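Local coordinates for cell wall surface anchor family protein (Streptococcus agalactiae serogroup V, PDB 3TW0) that forms the adhesive tip pilin of a group B streptococcal pilus, where its metal-binding von Willebrand factor A domain probably mediates attachment to host tissue, at residues E229-P240 with L274-F285. The protein carries 2 engineered substitutions. Residues are numbered along the deposited sequence; the frame is centred on the assembly and turned at random.
Sequences ESFKLFSDRKVP and LYWRDYNWVYPF
Trp-276 is clamped between Phe-234 and Val-239, one on each face of its indole. The Phe-234 ring stacks on the five-membered ring with centroids 4.4 Å apart and planes inclined by 24°, an imperfect face-to-face stack. On the opposite face, Val-239 CG2 makes a CH-pi contact 3.9 Å from the centroid of the six-membered ring; chi1 of 178° sets this methyl beside the backbone N, anti to the carbonyl carbon, from where it meets the indole. Trp-281 is covered just as closely on both faces: Arg-237 runs extended across one, CD 3.5 Å from the centroid of the six-membered ring, its guanidinium almost flat on the indole (planes 9° apart), and Asp-278 CB covers the other. Trp-281 NE1 donates to Trp-276 O at 2.9 Å, linking the two tryptophans.

Single backbone bridges flank these stacks. Phe-234 N donates to Asn-280 O at 2.7 Å and Phe-234 O accepts from Val-282 N, while Trp-276 N reaches Arg-237 O at 2.9 Å and Val-239 N bonds to Leu-274 O. The loop 229-240 is thereby fastened to the end of strand 271-276, part of an antiparallel sheet separate from the parallel sheet of the vWA fold, and to the turn after it.

The margin is looser: Glu-229 and Lys-238 are exposed and each meets a single ring, Glu-229 OE1 coming to 3.5 Å from Trp-276 CZ3 and Lys-238 lying alongside Tyr-275. Arg-237 NH2 binds Lys-290 O and a water that donates to Val-282 O; together with the flat stack, these two bonds probably fix the guanidinium's rotation.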
ATOM      1  N   GLU A 229       3.263   8.626   2.973  1.00 20.45           N
ATOM      2  CA  GLU A 229       3.428   9.605   4.041  1.00 20.36           C
ATOM      3  C   GLU A 229       2.651   9.133   5.293  1.00 19.19           C
ATOM      4  O   GLU A 229       3.146   9.230   6.414  1.00 16.68           O
ATOM      5  CB  GLU A 229       2.919  10.963   3.499  1.00 21.57           C
ATOM      6  CG  GLU A 229       2.879  12.163   4.460  1.00 27.51           C
ATOM      7  CD  GLU A 229       4.236  12.831   4.650  1.00 35.86           C
ATOM      8  OE1 GLU A 229       4.844  13.248   3.627  1.00 39.33           O
ATOM      9  OE2 GLU A 229       4.686  12.939   5.818  1.00 37.61           O
ATOM     10  N   SER A 230       1.461   8.549   5.087  1.00 17.58           N
ATOM     11  CA  SER A 230       0.558   8.271   6.210  1.00 18.09           C
ATOM     12  C   SER A 230      -0.567   7.269   5.898  1.00 17.47           C
ATOM     13  O   SER A 230      -1.026   7.154   4.786  1.00 16.25           O
ATOM     14  CB  SER A 230      -0.043   9.592   6.765  1.00 17.13           C
ATOM     15  OG  SER A 230      -0.920   9.344   7.865  1.00 18.79           O
ATOM     16  N   PHE A 231      -0.971   6.533   6.925  1.00 18.05           N
ATOM     17  CA  PHE A 231      -2.190   5.756   6.902  1.00 18.45           C
ATOM     18  C   PHE A 231      -3.390   6.681   6.625  1.00 18.64           C
ATOM     19  O   PHE A 231      -4.357   6.273   5.986  1.00 18.23           O
ATOM     20  CB  PHE A 231      -2.336   5.088   8.269  1.00 18.09           C
ATOM     21  CG  PHE A 231      -3.590   4.291   8.429  1.00 19.20           C
ATOM     22  CD1 PHE A 231      -3.713   3.039   7.835  1.00 18.65           C
ATOM     23  CD2 PHE A 231      -4.633   4.769   9.227  1.00 19.61           C
ATOM     24  CE1 PHE A 231      -4.881   2.278   8.024  1.00 20.48           C
ATOM     25  CE2 PHE A 231      -5.791   4.017   9.417  1.00 19.06           C
ATOM     26  CZ  PHE A 231      -5.919   2.777   8.800  1.00 19.31           C
ATOM     27  N   LYS A 232      -3.315   7.927   7.092  1.00 18.12           N
ATOM     28  CA  LYS A 232      -4.427   8.865   6.957  1.00 19.09           C
ATOM     29  C   LYS A 232      -4.369   9.680   5.679  1.00 18.79           C
ATOM     30  O   LYS A 232      -3.296   9.956   5.175  1.00 18.61           O
ATOM     31  CB  LYS A 232      -4.473   9.830   8.161  1.00 19.59           C
ATOM     32  CG  LYS A 232      -4.985   9.183   9.468  1.00 23.17           C
ATOM     33  CD  LYS A 232      -5.125  10.221  10.617  1.00 29.85           C
ATOM     34  CE  LYS A 232      -3.847  10.370  11.473  1.00 32.58           C
ATOM     35  NZ  LYS A 232      -2.669  10.990  10.737  1.00 34.97           N
ATOM     36  N   LEU A 233      -5.534  10.053   5.156  1.00 18.55           N
ATOM     37  CA  LEU A 233      -5.620  11.115   4.174  1.00 18.34           C
ATOM     38  C   LEU A 233      -5.904  12.389   4.950  1.00 18.72           C
ATOM     39  O   LEU A 233      -6.545  12.329   6.018  1.00 19.35           O
ATOM     40  CB  LEU A 233      -6.736  10.820   3.178  1.00 18.18           C
ATOM     41  CG  LEU A 233      -6.418   9.674   2.205  1.00 19.56           C
ATOM     42  CD1 LEU A 233      -7.681   9.056   1.631  1.00 21.14           C
ATOM     43  CD2 LEU A 233      -5.435  10.121   1.068  1.00 18.31           C
ATOM     44  N   PHE A 234      -5.476  13.531   4.425  1.00 18.63           N
ATOM     45  CA  PHE A 234      -5.449  14.765   5.239  1.00 19.70           C
ATOM     46  C   PHE A 234      -6.660  15.644   5.000  1.00 19.58           C
ATOM     47  O   PHE A 234      -7.005  15.938   3.863  1.00 17.15           O
ATOM     48  CB  PHE A 234      -4.128  15.546   5.030  1.00 20.01           C
ATOM     49  CG  PHE A 234      -2.901  14.734   5.339  1.00 22.55           C
ATOM     50  CD1 PHE A 234      -2.678  14.248   6.621  1.00 29.48           C
ATOM     51  CD2 PHE A 234      -1.985  14.416   4.349  1.00 27.12           C
ATOM     52  CE1 PHE A 234      -1.528  13.473   6.914  1.00 30.04           C
ATOM     53  CE2 PHE A 234      -0.830  13.653   4.628  1.00 26.36           C
ATOM     54  CZ  PHE A 234      -0.611  13.185   5.902  1.00 29.42           C
ATOM     55  N   SER A 235      -7.315  16.041   6.091  1.00 20.50           N
ATOM     56  CA  SER A 235      -8.415  17.006   5.989  1.00 21.04           C
ATOM     57  C   SER A 235      -7.885  18.438   5.858  1.00 20.10           C
ATOM     58  O   SER A 235      -8.477  19.263   5.154  1.00 18.81           O
ATOM     59  CB  SER A 235      -9.424  16.864   7.145  1.00 21.71           C
ATOM     60  OG  SER A 235      -8.751  16.793   8.395  1.00 25.28           O
ATOM     61  N   ASP A 236      -6.768  18.709   6.517  1.00 19.58           N
ATOM     62  CA  ASP A 236      -6.096  19.999   6.411  1.00 20.10           C
ATOM     63  C   ASP A 236      -5.079  19.827   5.274  1.00 19.58           C
ATOM     64  O   ASP A 236      -4.166  19.006   5.346  1.00 19.93           O
ATOM     65  CB  ASP A 236      -5.440  20.361   7.759  1.00 20.66           C
ATOM     66  CG  ASP A 236      -4.707  21.731   7.757  1.00 23.40           C
ATOM     67  OD1 ASP A 236      -4.605  22.440   6.711  1.00 24.30           O
ATOM     68  OD2 ASP A 236      -4.236  22.106   8.854  1.00 25.09           O
ATOM     69  N   ARG A 237      -5.259  20.573   4.203  1.00 19.91           N
ATOM     70  CA  ARG A 237      -4.431  20.385   3.010  1.00 20.41           C
ATOM     71  C   ARG A 237      -3.104  21.152   3.065  1.00 21.18           C
ATOM     72  O   ARG A 237      -2.226  20.945   2.202  1.00 20.77           O
ATOM     73  CB  ARG A 237      -5.222  20.807   1.781  1.00 20.62           C
ATOM     74  CG  ARG A 237      -6.509  20.066   1.645  1.00 18.84           C
ATOM     75  CD  ARG A 237      -7.459  20.783   0.765  1.00 20.42           C
ATOM     76  NE  ARG A 237      -8.638  19.974   0.494  1.00 21.97           N
ATOM     77  CZ  ARG A 237      -9.670  20.368  -0.246  1.00 22.95           C
ATOM     78  NH1 ARG A 237      -9.670  21.560  -0.809  1.00 20.77           N
ATOM     79  NH2 ARG A 237     -10.694  19.542  -0.447  1.00 26.11           N
ATOM     80  N   LYS A 238      -2.964  22.018   4.075  1.00 20.97           N
ATOM     81  CA  LYS A 238      -1.757  22.835   4.253  1.00 22.70           C
ATOM     82  C   LYS A 238      -0.700  22.057   5.003  1.00 22.65           C
ATOM     83  O   LYS A 238      -1.011  21.391   6.002  1.00 23.14           O
ATOM     84  CB  LYS A 238      -2.083  24.128   5.006  1.00 22.50           C
ATOM     85  CG  LYS A 238      -3.134  24.940   4.300  1.00 24.85           C
ATOM     86  CD  LYS A 238      -3.740  26.023   5.171  1.00 28.12           C
ATOM     87  CE  LYS A 238      -4.741  26.818   4.323  1.00 31.54           C
ATOM     88  NZ  LYS A 238      -5.538  27.781   5.144  1.00 36.46           N
ATOM     89  N   VAL A 239       0.536  22.125   4.510  1.00 23.03           N
ATOM     90  CA  VAL A 239       1.682  21.509   5.177  1.00 24.01           C
ATOM     91  C   VAL A 239       2.095  22.425   6.301  1.00 25.43           C
ATOM     92  O   VAL A 239       2.353  23.584   6.053  1.00 24.81           O
ATOM     93  CB  VAL A 239       2.892  21.367   4.229  1.00 23.87           C
ATOM     94  CG1 VAL A 239       4.109  20.747   4.965  1.00 23.02           C
ATOM     95  CG2 VAL A 239       2.514  20.554   3.032  1.00 23.58           C
ATOM     96  N   PRO A 240       2.137  21.909   7.542  1.00 26.65           N
ATOM     97  CA  PRO A 240       2.566  22.731   8.686  1.00 27.44           C
ATOM     98  C   PRO A 240       4.078  22.697   8.899  1.00 28.50           C
ATOM     99  O   PRO A 240       4.752  21.774   8.451  1.00 27.33           O
ATOM    100  CB  PRO A 240       1.867  22.059   9.877  1.00 26.97           C
ATOM    101  CG  PRO A 240       1.770  20.615   9.496  1.00 26.33           C
ATOM    102  CD  PRO A 240       1.665  20.573   7.966  1.00 26.65           C
ATOM    103  N   LEU A 274       3.056  25.923   0.924  1.00 24.27           N
ATOM    104  CA  LEU A 274       3.059  24.492   0.622  1.00 22.83           C
ATOM    105  C   LEU A 274       1.783  23.766   1.069  1.00 22.50           C
ATOM    106  O   LEU A 274       1.269  23.996   2.175  1.00 22.53           O
ATOM    107  CB  LEU A 274       4.297  23.830   1.238  1.00 23.03           C
ATOM    108  CG  LEU A 274       5.631  24.431   0.741  1.00 21.27           C
ATOM    109  CD1 LEU A 274       6.762  23.822   1.478  1.00 21.64           C
ATOM    110  CD2 LEU A 274       5.834  24.276  -0.791  1.00 16.74           C
ATOM    111  N   TYR A 275       1.284  22.912   0.173  1.00 21.72           N
ATOM    112  CA  TYR A 275       0.131  22.055   0.400  1.00 20.40           C
ATOM    113  C   TYR A 275       0.548  20.629   0.068  1.00 19.89           C
ATOM    114  O   TYR A 275       1.431  20.388  -0.788  1.00 19.42           O
ATOM    115  CB  TYR A 275      -1.050  22.453  -0.526  1.00 21.28           C
ATOM    116  CG  TYR A 275      -1.569  23.862  -0.305  1.00 22.80           C
ATOM    117  CD1 TYR A 275      -0.814  24.962  -0.686  1.00 23.31           C
ATOM    118  CD2 TYR A 275      -2.804  24.084   0.290  1.00 23.96           C
ATOM    119  CE1 TYR A 275      -1.254  26.244  -0.467  1.00 26.97           C
ATOM    120  CE2 TYR A 275      -3.268  25.391   0.506  1.00 26.95           C
ATOM    121  CZ  TYR A 275      -2.478  26.452   0.116  1.00 26.41           C
ATOM    122  OH  TYR A 275      -2.890  27.729   0.315  1.00 30.64           O
ATOM    123  N   TRP A 276      -0.089  19.674   0.740  1.00 18.53           N
ATOM    124  CA  TRP A 276       0.047  18.285   0.377  1.00 18.13           C
ATOM    125  C   TRP A 276      -0.494  18.172  -1.048  1.00 17.53           C
ATOM    126  O   TRP A 276      -1.445  18.869  -1.404  1.00 16.05           O
ATOM    127  CB  TRP A 276      -0.809  17.444   1.315  1.00 18.31           C
ATOM    128  CG  TRP A 276      -0.414  17.574   2.762  1.00 18.94           C
ATOM    129  CD1 TRP A 276      -1.151  18.104   3.773  1.00 21.09           C
ATOM    130  CD2 TRP A 276       0.819  17.151   3.341  1.00 20.83           C
ATOM    131  NE1 TRP A 276      -0.454  18.041   4.955  1.00 20.46           N
ATOM    132  CE2 TRP A 276       0.762  17.458   4.713  1.00 21.43           C
ATOM    133  CE3 TRP A 276       1.974  16.541   2.828  1.00 20.19           C
ATOM    134  CZ2 TRP A 276       1.810  17.165   5.587  1.00 20.97           C
ATOM    135  CZ3 TRP A 276       3.011  16.256   3.694  1.00 22.90           C
ATOM    136  CH2 TRP A 276       2.917  16.561   5.060  1.00 22.59           C
ATOM    137  N   ARG A 277       0.113  17.329  -1.874  1.00 17.00           N
ATOM    138  CA  ARG A 277      -0.440  17.084  -3.209  1.00 16.90           C
ATOM    139  C   ARG A 277      -1.811  16.416  -3.013  1.00 17.07           C
ATOM    140  O   ARG A 277      -2.020  15.708  -2.001  1.00 16.00           O
ATOM    141  CB  ARG A 277       0.506  16.206  -4.016  1.00 17.51           C
ATOM    142  CG  ARG A 277       1.840  16.847  -4.303  1.00 18.72           C
ATOM    143  CD  ARG A 277       2.686  15.981  -5.243  1.00 19.24           C
ATOM    144  NE  ARG A 277       2.103  15.974  -6.565  1.00 16.48           N
ATOM    145  CZ  ARG A 277       2.637  15.437  -7.660  1.00 16.08           C
ATOM    146  NH1 ARG A 277       3.817  14.845  -7.648  1.00 16.97           N
ATOM    147  NH2 ARG A 277       1.972  15.514  -8.793  1.00 16.60           N
ATOM    148  N   ASP A 278      -2.744  16.671  -3.935  1.00 17.42           N
ATOM    149  CA  ASP A 278      -4.157  16.347  -3.720  1.00 17.97           C
ATOM    150  C   ASP A 278      -4.502  14.851  -3.630  1.00 18.59           C
ATOM    151  O   ASP A 278      -5.594  14.485  -3.164  1.00 17.82           O
ATOM    152  CB  ASP A 278      -5.086  17.102  -4.686  1.00 19.13           C
ATOM    153  CG  ASP A 278      -4.938  16.661  -6.147  1.00 22.17           C
ATOM    154  OD1 ASP A 278      -4.674  15.481  -6.428  1.00 25.20           O
ATOM    155  OD2 ASP A 278      -5.116  17.518  -7.025  1.00 28.73           O
ATOM    156  N   TYR A 279      -3.559  13.995  -4.016  1.00 17.99           N
ATOM    157  CA  TYR A 279      -3.714  12.574  -3.794  1.00 18.72           C
ATOM    158  C   TYR A 279      -3.498  12.192  -2.310  1.00 18.08           C
ATOM    159  O   TYR A 279      -3.767  11.071  -1.918  1.00 17.82           O
ATOM    160  CB  TYR A 279      -2.843  11.733  -4.745  1.00 18.31           C
ATOM    161  CG  TYR A 279      -1.370  12.053  -4.756  1.00 21.58           C
ATOM    162  CD1 TYR A 279      -0.758  12.557  -5.911  1.00 22.11           C
ATOM    163  CD2 TYR A 279      -0.581  11.826  -3.641  1.00 20.45           C
ATOM    164  CE1 TYR A 279       0.608  12.841  -5.930  1.00 23.14           C
ATOM    165  CE2 TYR A 279       0.758  12.094  -3.655  1.00 22.96           C
ATOM    166  CZ  TYR A 279       1.355  12.604  -4.812  1.00 23.52           C
ATOM    167  OH  TYR A 279       2.714  12.878  -4.799  1.00 23.75           O
ATOM    168  N   ASN A 280      -3.073  13.140  -1.490  1.00 17.52           N
ATOM    169  CA  ASN A 280      -3.028  12.917  -0.040  1.00 18.19           C
ATOM    170  C   ASN A 280      -4.222  13.432   0.761  1.00 17.13           C
ATOM    171  O   ASN A 280      -4.243  13.272   1.984  1.00 17.60           O
ATOM    172  CB  ASN A 280      -1.730  13.482   0.556  1.00 18.15           C
ATOM    173  CG  ASN A 280      -0.548  12.555   0.337  1.00 21.92           C
ATOM    174  OD1 ASN A 280      -0.654  11.334   0.550  1.00 25.73           O
ATOM    175  ND2 ASN A 280       0.588  13.122  -0.088  1.00 22.83           N
ATOM    176  N   TRP A 281      -5.190  14.050   0.084  1.00 16.72           N
ATOM    177  CA  TRP A 281      -6.310  14.750   0.706  1.00 16.15           C
ATOM    178  C   TRP A 281      -7.450  13.805   1.046  1.00 16.89           C
ATOM    179  O   TRP A 281      -7.661  12.798   0.374  1.00 16.42           O
ATOM    180  CB  TRP A 281      -6.906  15.774  -0.275  1.00 16.15           C
ATOM    181  CG  TRP A 281      -6.033  16.963  -0.627  1.00 17.29           C
ATOM    182  CD1 TRP A 281      -4.728  17.188  -0.244  1.00 17.28           C
ATOM    183  CD2 TRP A 281      -6.383  18.057  -1.494  1.00 19.35           C
ATOM    184  NE1 TRP A 281      -4.272  18.373  -0.773  1.00 15.49           N
ATOM    185  CE2 TRP A 281      -5.257  18.922  -1.557  1.00 16.31           C
ATOM    186  CE3 TRP A 281      -7.546  18.405  -2.204  1.00 18.20           C
ATOM    187  CZ2 TRP A 281      -5.263  20.106  -2.296  1.00 17.13           C
ATOM    188  CZ3 TRP A 281      -7.543  19.579  -2.954  1.00 19.03           C
ATOM    189  CH2 TRP A 281      -6.408  20.432  -2.979  1.00 17.88           C
ATOM    190  N   VAL A 282      -8.241  14.163   2.041  1.00 18.13           N
ATOM    191  CA  VAL A 282      -9.543  13.485   2.203  1.00 18.17           C
ATOM    192  C   VAL A 282     -10.283  13.664   0.880  1.00 18.06           C
ATOM    193  O   VAL A 282     -10.191  14.722   0.253  1.00 20.06           O
ATOM    194  CB  VAL A 282     -10.327  14.062   3.401  1.00 18.05           C
ATOM    195  CG1 VAL A 282     -11.760  13.534   3.431  1.00 17.91           C
ATOM    196  CG2 VAL A 282      -9.629  13.694   4.675  1.00 18.18           C
ATOM    197  N   TYR A 283     -10.948  12.611   0.417  1.00 16.88           N
ATOM    198  CA  TYR A 283     -11.698  12.711  -0.819  1.00 16.60           C
ATOM    199  C   TYR A 283     -12.986  11.873  -0.685  1.00 16.95           C
ATOM    200  O   TYR A 283     -13.124  11.078   0.242  1.00 16.43           O
ATOM    201  CB  TYR A 283     -10.846  12.265  -2.034  1.00 15.66           C
ATOM    202  CG  TYR A 283     -10.773  10.754  -2.169  1.00 13.81           C
ATOM    203  CD1 TYR A 283      -9.897  10.012  -1.376  1.00 13.03           C
ATOM    204  CD2 TYR A 283     -11.599  10.075  -3.058  1.00 12.57           C
ATOM    205  CE1 TYR A 283      -9.830   8.627  -1.482  1.00 13.53           C
ATOM    206  CE2 TYR A 283     -11.558   8.669  -3.164  1.00 14.82           C
ATOM    207  CZ  TYR A 283     -10.675   7.964  -2.373  1.00 11.27           C
ATOM    208  OH  TYR A 283     -10.618   6.614  -2.477  1.00 12.75           O
ATOM    209  N   PRO A 284     -13.923  12.041  -1.611  1.00 17.81           N
ATOM    210  CA  PRO A 284     -13.881  12.872  -2.821  1.00 18.40           C
ATOM    211  C   PRO A 284     -13.991  14.370  -2.530  1.00 18.98           C
ATOM    212  O   PRO A 284     -14.413  14.766  -1.443  1.00 18.24           O
ATOM    213  CB  PRO A 284     -15.100  12.394  -3.609  1.00 18.12           C
ATOM    214  CG  PRO A 284     -16.064  11.950  -2.517  1.00 17.88           C
ATOM    215  CD  PRO A 284     -15.272  11.466  -1.373  1.00 17.49           C
ATOM    216  N   PHE A 285     -13.549  15.170  -3.503  1.00 19.68           N
ATOM    217  CA  PHE A 285     -13.702  16.620  -3.523  1.00 19.96           C
ATOM    218  C   PHE A 285     -13.982  17.044  -4.988  1.00 20.50           C
ATOM    219  O   PHE A 285     -13.530  16.368  -5.929  1.00 20.23           O
ATOM    220  CB  PHE A 285     -12.427  17.304  -2.986  1.00 20.14           C
ATOM    221  CG  PHE A 285     -11.156  16.917  -3.722  1.00 20.63           C
ATOM    222  CD1 PHE A 285     -10.808  17.532  -4.921  1.00 21.04           C
ATOM    223  CD2 PHE A 285     -10.315  15.930  -3.216  1.00 20.40           C
ATOM    224  CE1 PHE A 285      -9.653  17.154  -5.614  1.00 20.16           C
ATOM    225  CE2 PHE A 285      -9.141  15.571  -3.890  1.00 22.52           C
ATOM    226  CZ  PHE A 285      -8.802  16.190  -5.090  1.00 18.23           C
TER
HETATM  227  O   HOH W   1      -2.033   9.686   2.658  1.00 15.35           O
HETATM  228  O   HOH W   2      -9.849  17.285   1.033  1.00 15.12           O